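Long-range contact in uncharacterized protein (Pyrobaculum aerophilum, PDB 2ZYZ), which probably serves as a structural subunit of a splicing endonuclease and may bind nucleic acid: residues 25-38 with 46-60. Numbering follows the deposited sequence.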
loop_
_atom_site.group_PDB
_atom_site.type_symbol
_atom_site.label_atom_id
_atom_site.label_comp_id
_atom_site.label_asym_id
_atom_site.label_seq_id
_atom_site.Cartn_x
_atom_site.Cartn_y
_atom_site.Cartn_z
ATOM N N GLN C 25 20.337 -8.498 11.786
ATOM C CA GLN C 25 20.207 -7.974 13.113
ATOM C C GLN C 25 21.448 -7.195 13.542
ATOM O O GLN C 25 21.353 -6.184 14.137
ATOM C CB GLN C 25 19.867 -9.080 14.094
ATOM C CG GLN C 25 18.531 -9.684 13.804
ATOM C CD GLN C 25 17.938 -10.447 15.000
ATOM O OE1 GLN C 25 17.744 -9.883 16.078
ATOM N NE2 GLN C 25 17.673 -11.718 14.814
ATOM N N GLU C 26 22.611 -7.699 13.200
ATOM C CA GLU C 26 23.834 -7.018 13.535
ATOM C C GLU C 26 23.920 -5.661 12.893
ATOM O O GLU C 26 24.453 -4.781 13.459
ATOM C CB GLU C 26 25.078 -7.846 13.281
ATOM C CG GLU C 26 26.306 -7.440 14.117
ATOM C CD GLU C 26 26.142 -7.369 15.692
ATOM O OE1 GLU C 26 25.554 -8.249 16.345
ATOM O OE2 GLU C 26 26.686 -6.449 16.287
ATOM N N GLN C 27 23.346 -5.494 11.721
ATOM C CA GLN C 27 23.342 -4.190 11.057
ATOM C C GLN C 27 22.630 -3.124 11.907
ATOM O O GLN C 27 22.974 -1.990 11.872
ATOM C CB GLN C 27 22.695 -4.290 9.695
ATOM C CG GLN C 27 23.522 -4.964 8.692
ATOM C CD GLN C 27 24.676 -4.108 8.298
ATOM O OE1 GLN C 27 24.516 -3.174 7.523
ATOM N NE2 GLN C 27 25.786 -4.356 8.850
ATOM N N VAL C 28 21.617 -3.538 12.632
ATOM C CA VAL C 28 20.877 -2.634 13.471
ATOM C C VAL C 28 21.754 -2.191 14.657
ATOM O O VAL C 28 21.805 -1.061 14.970
ATOM C CB VAL C 28 19.604 -3.253 13.988
ATOM C CG1 VAL C 28 18.870 -2.334 14.947
ATOM C CG2 VAL C 28 18.724 -3.674 12.856
ATOM N N PHE C 29 22.469 -3.126 15.259
ATOM C CA PHE C 29 23.336 -2.807 16.387
ATOM C C PHE C 29 24.423 -1.840 15.940
ATOM O O PHE C 29 24.667 -0.876 16.558
ATOM C CB PHE C 29 23.943 -4.063 17.001
ATOM C CG PHE C 29 22.975 -4.894 17.766
ATOM C CD1 PHE C 29 22.135 -4.346 18.682
ATOM C CD2 PHE C 29 22.914 -6.242 17.571
ATOM C CE1 PHE C 29 21.282 -5.101 19.344
ATOM C CE2 PHE C 29 22.064 -6.975 18.258
ATOM C CZ PHE C 29 21.238 -6.409 19.135
ATOM N N LYS C 30 25.019 -2.120 14.811
ATOM C CA LYS C 30 26.050 -1.287 14.265
ATOM C C LYS C 30 25.558 0.102 13.985
ATOM O O LYS C 30 26.244 1.037 14.254
ATOM C CB LYS C 30 26.620 -1.840 12.972
ATOM C CG LYS C 30 27.355 -3.092 13.067
ATOM C CD LYS C 30 28.181 -3.310 11.855
ATOM C CE LYS C 30 29.102 -4.464 11.992
ATOM N NZ LYS C 30 30.318 -4.073 12.671
ATOM N N ASP C 31 24.366 0.207 13.418
ATOM C CA ASP C 31 23.768 1.495 13.116
ATOM C C ASP C 31 23.450 2.305 14.344
ATOM O O ASP C 31 23.738 3.432 14.381
ATOM C CB ASP C 31 22.534 1.371 12.209
ATOM C CG ASP C 31 22.046 2.706 11.689
ATOM O OD1 ASP C 31 22.681 3.264 10.824
ATOM O OD2 ASP C 31 21.034 3.181 12.119
ATOM N N LEU C 32 22.856 1.695 15.348
ATOM C CA LEU C 32 22.547 2.405 16.564
ATOM C C LEU C 32 23.812 2.886 17.282
ATOM O O LEU C 32 23.844 3.960 17.820
ATOM C CB LEU C 32 21.708 1.546 17.486
ATOM C CG LEU C 32 20.277 1.292 17.065
ATOM C CD1 LEU C 32 19.647 0.260 17.931
ATOM C CD2 LEU C 32 19.462 2.523 17.049
ATOM N N LYS C 33 24.815 2.036 17.319
ATOM C CA LYS C 33 26.088 2.417 17.879
ATOM C C LYS C 33 26.666 3.635 17.190
ATOM O O LYS C 33 26.998 4.571 17.827
ATOM C CB LYS C 33 27.056 1.245 17.981
ATOM C CG LYS C 33 26.768 0.399 19.172
ATOM C CD LYS C 33 27.615 -0.874 19.283
ATOM C CE LYS C 33 26.805 -2.047 19.809
ATOM N NZ LYS C 33 27.302 -3.338 19.312
ATOM N N SER C 34 26.725 3.619 15.876
ATOM C CA SER C 34 27.031 4.818 15.124
ATOM C C SER C 34 26.240 6.058 15.456
ATOM O O SER C 34 26.738 7.148 15.326
ATOM C CB SER C 34 27.018 4.555 13.626
ATOM O OG SER C 34 25.708 4.484 13.136
ATOM N N ARG C 35 25.025 5.908 15.937
ATOM C CA ARG C 35 24.187 7.053 16.200
ATOM C C ARG C 35 24.303 7.448 17.682
ATOM O O ARG C 35 23.580 8.261 18.161
ATOM C CB ARG C 35 22.721 6.771 15.801
ATOM C CG ARG C 35 22.431 6.728 14.312
ATOM C CD ARG C 35 21.131 6.093 14.032
ATOM N NE ARG C 35 20.762 5.982 12.636
ATOM C CZ ARG C 35 20.050 6.885 11.979
ATOM N NH1 ARG C 35 19.688 7.984 12.579
ATOM N NH2 ARG C 35 19.717 6.719 10.716
ATOM N N GLY C 36 25.231 6.824 18.382
ATOM C CA GLY C 36 25.468 7.116 19.784
ATOM C C GLY C 36 24.523 6.494 20.784
ATOM O O GLY C 36 24.335 6.979 21.869
ATOM N N PHE C 37 23.881 5.402 20.404
ATOM C CA PHE C 37 23.168 4.593 21.368
ATOM C C PHE C 37 24.064 3.614 22.105
ATOM O O PHE C 37 25.006 3.141 21.578
ATOM C CB PHE C 37 22.031 3.811 20.716
ATOM C CG PHE C 37 20.874 4.636 20.335
ATOM C CD1 PHE C 37 20.949 5.460 19.295
ATOM C CD2 PHE C 37 19.697 4.558 21.023
ATOM C CE1 PHE C 37 19.884 6.200 18.950
ATOM C CE2 PHE C 37 18.639 5.292 20.692
ATOM C CZ PHE C 37 18.735 6.125 19.650
ATOM N N LYS C 38 23.698 3.298 23.331
ATOM C CA LYS C 38 24.178 2.073 23.889
ATOM C C LYS C 38 23.184 1.018 24.136
ATOM O O LYS C 38 22.088 1.274 24.524
ATOM C CB LYS C 38 25.080 2.255 25.085
ATOM C CG LYS C 38 26.300 1.266 25.012
ATOM C CD LYS C 38 25.994 -0.120 24.321
ATOM C CE LYS C 38 26.955 -0.535 23.280
ATOM N NZ LYS C 38 27.684 0.623 22.745
ATOM N N LYS C 46 15.172 -10.360 18.644
ATOM C CA LYS C 46 14.639 -9.227 17.927
ATOM C C LYS C 46 14.100 -8.101 18.774
ATOM O O LYS C 46 13.693 -7.099 18.256
ATOM C CB LYS C 46 13.635 -9.657 16.897
ATOM C CG LYS C 46 14.322 -10.112 15.699
ATOM C CD LYS C 46 13.413 -10.664 14.705
ATOM C CE LYS C 46 12.334 -11.566 15.283
ATOM N NZ LYS C 46 11.457 -11.986 14.157
ATOM N N ILE C 47 14.128 -8.291 20.079
ATOM C CA ILE C 47 13.727 -7.267 21.024
ATOM C C ILE C 47 14.864 -6.868 21.962
ATOM O O ILE C 47 15.466 -7.686 22.538
ATOM C CB ILE C 47 12.532 -7.706 21.834
ATOM C CG1 ILE C 47 11.387 -8.127 20.929
ATOM C CG2 ILE C 47 12.123 -6.648 22.729
ATOM C CD1 ILE C 47 10.279 -8.682 21.593
ATOM N N PHE C 48 15.133 -5.587 22.057
ATOM C CA PHE C 48 16.182 -5.111 22.926
ATOM C C PHE C 48 15.907 -3.708 23.423
ATOM O O PHE C 48 15.086 -3.071 22.899
ATOM C CB PHE C 48 17.558 -5.183 22.307
ATOM C CG PHE C 48 17.722 -4.363 21.085
ATOM C CD1 PHE C 48 18.226 -3.100 21.147
ATOM C CD2 PHE C 48 17.392 -4.862 19.848
ATOM C CE1 PHE C 48 18.392 -2.387 20.056
ATOM C CE2 PHE C 48 17.579 -4.109 18.761
ATOM C CZ PHE C 48 18.060 -2.852 18.883
ATOM N N ILE C 49 16.612 -3.292 24.462
ATOM C CA ILE C 49 16.540 -1.941 24.971
ATOM C C ILE C 49 17.833 -1.253 24.652
ATOM O O ILE C 49 18.862 -1.808 24.875
ATOM C CB ILE C 49 16.355 -1.932 26.495
ATOM C CG1 ILE C 49 15.106 -2.690 26.857
ATOM C CG2 ILE C 49 16.267 -0.498 27.034
ATOM C CD1 ILE C 49 14.912 -2.954 28.249
ATOM N N ALA C 50 17.764 -0.027 24.160
ATOM C CA ALA C 50 18.944 0.760 23.939
ATOM C C ALA C 50 18.665 2.180 24.351
ATOM O O ALA C 50 17.560 2.551 24.462
ATOM C CB ALA C 50 19.362 0.716 22.571
ATOM N N GLU C 51 19.702 2.969 24.550
ATOM C CA GLU C 51 19.584 4.281 25.182
ATOM C C GLU C 51 20.413 5.351 24.494
ATOM O O GLU C 51 21.542 5.138 24.212
ATOM C CB GLU C 51 19.997 4.214 26.629
ATOM C CG GLU C 51 20.243 5.580 27.229
ATOM C CD GLU C 51 20.140 5.628 28.741
ATOM O OE1 GLU C 51 19.863 6.740 29.240
ATOM O OE2 GLU C 51 20.369 4.604 29.424
ATOM N N LYS C 52 19.793 6.482 24.213
ATOM C CA LYS C 52 20.503 7.673 23.863
ATOM C C LYS C 52 20.057 8.764 24.801
ATOM O O LYS C 52 20.566 8.897 25.846
ATOM C CB LYS C 52 20.250 8.095 22.442
ATOM C CG LYS C 52 21.388 8.795 21.799
ATOM C CD LYS C 52 20.975 9.467 20.547
ATOM C CE LYS C 52 21.974 10.421 20.052
ATOM N NZ LYS C 52 21.802 10.624 18.619
ATOM N N LYS C 53 19.018 9.481 24.461
ATOM C CA LYS C 53 18.568 10.436 25.457
ATOM C C LYS C 53 17.709 9.724 26.480
ATOM O O LYS C 53 17.923 9.858 27.649
ATOM C CB LYS C 53 17.850 11.612 24.838
ATOM C CG LYS C 53 18.748 12.555 24.067
ATOM C CD LYS C 53 18.052 13.195 22.888
ATOM C CE LYS C 53 19.037 13.603 21.849
ATOM N NZ LYS C 53 19.312 12.531 20.871
ATOM N N GLU C 54 16.751 8.953 26.010
ATOM C CA GLU C 54 15.975 8.098 26.882
ATOM C C GLU C 54 16.209 6.652 26.485
ATOM O O GLU C 54 16.924 6.413 25.576
ATOM C CB GLU C 54 14.503 8.475 26.906
ATOM C CG GLU C 54 13.831 8.708 25.599
ATOM C CD GLU C 54 12.307 9.153 25.709
ATOM O OE1 GLU C 54 11.589 8.870 26.682
ATOM O OE2 GLU C 54 11.800 9.774 24.770
ATOM N N ARG C 55 15.650 5.714 27.214
ATOM C CA ARG C 55 15.622 4.328 26.780
ATOM C C ARG C 55 14.437 4.009 25.909
ATOM O O ARG C 55 13.351 4.411 26.186
ATOM C CB ARG C 55 15.614 3.392 27.969
ATOM C CG ARG C 55 16.677 3.716 28.959
ATOM C CD ARG C 55 16.951 2.623 29.891
ATOM N NE ARG C 55 18.288 2.702 30.441
ATOM C CZ ARG C 55 18.676 1.955 31.471
ATOM N NH1 ARG C 55 19.884 2.063 31.934
ATOM N NH2 ARG C 55 17.852 1.076 32.000
ATOM N N TYR C 56 14.692 3.248 24.861
ATOM C CA TYR C 56 13.656 2.792 23.970
ATOM C C TYR C 56 13.625 1.271 23.881
ATOM O O TYR C 56 14.600 0.654 24.035
ATOM C CB TYR C 56 13.895 3.321 22.567
ATOM C CG TYR C 56 14.074 4.822 22.366
ATOM C CD1 TYR C 56 15.300 5.381 22.477
ATOM C CD2 TYR C 56 13.046 5.625 21.979
ATOM C CE1 TYR C 56 15.496 6.649 22.295
ATOM C CE2 TYR C 56 13.248 6.948 21.786
ATOM C CZ TYR C 56 14.498 7.445 21.936
ATOM O OH TYR C 56 14.839 8.759 21.737
ATOM N N LEU C 57 12.474 0.729 23.574
ATOM C CA LEU C 57 12.358 -0.647 23.262
ATOM C C LEU C 57 12.344 -0.827 21.767
ATOM O O LEU C 57 11.472 -0.333 21.129
ATOM C CB LEU C 57 11.107 -1.228 23.880
ATOM C CG LEU C 57 10.803 -2.702 23.719
ATOM C CD1 LEU C 57 11.801 -3.504 24.446
ATOM C CD2 LEU C 57 9.449 -2.981 24.212
ATOM N N PHE C 58 13.344 -1.523 21.248
ATOM C CA PHE C 58 13.498 -1.773 19.840
ATOM C C PHE C 58 12.966 -3.145 19.455
ATOM O O PHE C 58 13.211 -4.110 20.148
ATOM C CB PHE C 58 14.932 -1.653 19.404
ATOM C CG PHE C 58 15.431 -0.268 19.357
ATOM C CD1 PHE C 58 15.913 0.311 20.468
ATOM C CD2 PHE C 58 15.426 0.454 18.186
ATOM C CE1 PHE C 58 16.376 1.597 20.415
ATOM C CE2 PHE C 58 15.871 1.723 18.147
ATOM C CZ PHE C 58 16.348 2.290 19.261
ATOM N N TYR C 59 12.315 -3.197 18.299
ATOM C CA TYR C 59 11.872 -4.445 17.712
ATOM C C TYR C 59 12.319 -4.479 16.262
ATOM O O TYR C 59 12.035 -3.592 15.511
ATOM C CB TYR C 59 10.362 -4.600 17.843
ATOM C CG TYR C 59 9.798 -5.860 17.274
ATOM C CD1 TYR C 59 10.249 -7.070 17.673
ATOM C CD2 TYR C 59 8.805 -5.828 16.345
ATOM C CE1 TYR C 59 9.754 -8.193 17.178
ATOM C CE2 TYR C 59 8.311 -6.971 15.825
ATOM C CZ TYR C 59 8.797 -8.142 16.257
ATOM O OH TYR C 59 8.315 -9.246 15.746
ATOM N N VAL C 60 13.042 -5.511 15.877
ATOM C CA VAL C 60 13.658 -5.564 14.591
ATOM C C VAL C 60 12.723 -6.290 13.630
ATOM O O VAL C 60 12.287 -7.340 13.950
ATOM C CB VAL C 60 15.004 -6.336 14.627
ATOM C CG1 VAL C 60 15.507 -6.552 13.301
ATOM C CG2 VAL C 60 15.990 -5.622 15.429
#
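F29, L32 and F37 meet F48, F58 and K52 where helix 23-34 packs on one face of the mixed five-stranded sheet, over the hairpin of strands 47-51 and 55-62. The axis of helix 25-34 runs 10.1 Å from that of strand 55-60 and at 17° to strand 47-51.

Aromatic contacts dominate. F29 turns its edge to F48, the planes inclined at 52° and CE1 poised above the centre of the F48 ring. That ring is gripped at its edge too, L32 CD1 lying 3.6 Å from F48 CE1 in the ring plane. The two methyls of L32 divide their work: CD1 also sits over the face of F58 in a CH-pi contact, while CD2 lies 3.8 Å from F58 CZ and near the F37 ring. F37, Y56 and F58 form an aromatic cluster in which F58 presents an offset edge to the face of F37, planes nearly perpendicular. K52 CB covers the other face of F37 from L32, 3.7 Å from the ring centroid. Apolar side chains of a chain of another protein in the assembly pack on L32, F37 and F58, extending this core into the assembly.

Backbone geometry explains the turn from helix to sheet. G36, with positive phi, is the C' residue of a Schellman motif: F37 N hydrogen-bonds to L32 O and G36 N to K33 O. K38 then pairs antiparallel with E51, its N donating to E51 O (3.0 Å) and its O accepting from E51 N (2.9 Å).

One polar side chain, that of K52, also bonds to the backbone just past the helix. Stretched out at full length, it passes F37 and delivers NZ to R35 O at 3.0 Å, nearly collinear with the carbonyl (C=O...N angle 164°).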